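Local coordinates for protein endo-arabinase (Bacteroides thetaiotaomicron, PDB 5C0P) that probably hydrolyses O-glycosidic bonds of arabinan as a family 43 glycoside hydrolase that binds magnesium, at residues F265-L268 / L272-S275. Sequence-based numbering, arbitrary orientation.
Sequences FKDL and LMIS
F265 holds CG between its own backbone N and carbonyl carbon (chi1 65°), which swings the ring across the strand pair to M273. In M273, a selenomethionine, CB faces the ring from the backbone, chi1 sets CG beside the backbone N and near F265 CE1, and the bends at chi2 and chi3 lead the selenium end away. The evidence for a CH-pi contact is that M273 CB lies 3.8 Å from the ring centroid of F265, 21° off the normal and displaced toward the rim; the closest side-chain atoms are F265 CZ and M273 CB, 3.5 Å apart. At the ring's edge, near its plane, F265 CE2 approaches S275 CB at 4.1 Å. F265 and M273 form an antiparallel hydrogen-bonded pair: F265 N donates to M273 O at 3.0 Å, and M273 N donates to F265 O at 2.7 Å, the latter almost in line with the carbonyl (C=O...N angle 169°). F265 O also receives a CA-H...O contact from L272 CA at 3.5 Å. On the other face of the sheet, K266 and L272 make a non-hydrogen-bonded pair, touching through K266 CG and L272 CD1 at 4.0 Å. Beyond the strand end, D267 OD2 forms a salt bridge with R271 and OD1 accepts a hydrogen bond from K269 N within the connecting turn. Within the strand, F265 also packs on I31, V33 and I288. An alanine in place of F265 would probably leave M273 CB without its aromatic cover and open a gap toward I31 and V33. This end of the 260-266/272-278 hairpin, part of one blade of the five-bladed propeller expected for family 43, thus combines paired backbone polar groups with an apolar, ring-covered face.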
loop_
_atom_site.group_PDB
_atom_site.type_symbol
_atom_site.label_atom_id
_atom_site.label_comp_id
_atom_site.label_asym_id
_atom_site.label_seq_id
_atom_site.Cartn_x
_atom_site.Cartn_y
_atom_site.Cartn_z
ATOM N N PHE A 265 1.371 7.946 8.297
ATOM C CA PHE A 265 0.268 8.015 9.234
ATOM C C PHE A 265 0.627 8.933 10.382
ATOM O O PHE A 265 1.806 9.195 10.636
ATOM C CB PHE A 265 -0.057 6.622 9.783
ATOM C CG PHE A 265 1.054 6.008 10.612
ATOM C CD1 PHE A 265 1.067 6.132 11.999
ATOM C CD2 PHE A 265 2.072 5.286 10.001
ATOM C CE1 PHE A 265 2.087 5.560 12.767
ATOM C CE2 PHE A 265 3.098 4.719 10.754
ATOM C CZ PHE A 265 3.104 4.844 12.134
ATOM N N LYS A 266 -0.384 9.402 11.101
ATOM C CA LYS A 266 -0.122 10.117 12.340
ATOM C C LYS A 266 -0.273 9.167 13.504
ATOM O O LYS A 266 -1.266 8.427 13.589
ATOM C CB LYS A 266 -1.049 11.321 12.493
ATOM C CG LYS A 266 -0.699 12.431 11.525
ATOM C CD LYS A 266 -1.602 13.628 11.699
ATOM C CE LYS A 266 -1.056 14.813 10.916
ATOM N NZ LYS A 266 -1.970 15.985 10.979
ATOM N N ASP A 267 0.719 9.166 14.388
ATOM C CA ASP A 267 0.640 8.338 15.587
ATOM C C ASP A 267 -0.389 8.909 16.568
ATOM O O ASP A 267 -1.040 9.921 16.269
ATOM C CB ASP A 267 2.021 8.086 16.227
ATOM C CG ASP A 267 2.618 9.308 16.914
ATOM O OD1 ASP A 267 1.940 10.336 17.112
ATOM O OD2 ASP A 267 3.806 9.213 17.298
ATOM N N LEU A 268 -0.542 8.262 17.722
ATOM C CA LEU A 268 -1.580 8.649 18.681
ATOM C C LEU A 268 -1.373 10.047 19.267
ATOM O O LEU A 268 -2.302 10.640 19.817
ATOM C CB LEU A 268 -1.695 7.610 19.799
ATOM C CG LEU A 268 -2.206 6.246 19.340
ATOM C CD1 LEU A 268 -2.081 5.257 20.477
ATOM C CD2 LEU A 268 -3.653 6.347 18.882
ATOM N N LEU A 272 3.532 12.844 12.509
ATOM C CA LEU A 272 3.552 12.155 11.221
ATOM C C LEU A 272 4.725 11.169 11.144
ATOM O O LEU A 272 5.874 11.507 11.488
ATOM C CB LEU A 272 3.594 13.165 10.067
ATOM C CG LEU A 272 3.349 12.643 8.655
ATOM C CD1 LEU A 272 1.909 12.146 8.490
ATOM C CD2 LEU A 272 3.669 13.731 7.624
HETATM N N MSE A 273 4.412 9.942 10.726
HETATM C CA MSE A 273 5.387 8.860 10.641
HETATM C C MSE A 273 5.340 8.225 9.261
HETATM O O MSE A 273 4.302 8.230 8.604
HETATM C CB MSE A 273 5.058 7.751 11.654
HETATM C CG MSE A 273 4.776 8.222 13.061
HETATM SE SE MSE A 273 6.393 8.759 13.971
HETATM C CE MSE A 273 7.228 7.025 14.070
ATOM N N ILE A 274 6.462 7.638 8.844
ATOM C CA ILE A 274 6.490 6.792 7.653
ATOM C C ILE A 274 6.783 5.352 8.078
ATOM O O ILE A 274 7.515 5.119 9.036
ATOM C CB ILE A 274 7.517 7.302 6.607
ATOM C CG1 ILE A 274 7.404 6.518 5.288
ATOM C CG2 ILE A 274 8.935 7.243 7.157
ATOM C CD1 ILE A 274 8.153 7.176 4.122
ATOM N N SER A 275 6.169 4.404 7.380
ATOM C CA SER A 275 6.424 2.980 7.586
ATOM C C SER A 275 6.738 2.328 6.243
ATOM O O SER A 275 5.975 2.479 5.275
ATOM C CB SER A 275 5.192 2.318 8.216
ATOM O OG SER A 275 5.340 0.905 8.312
#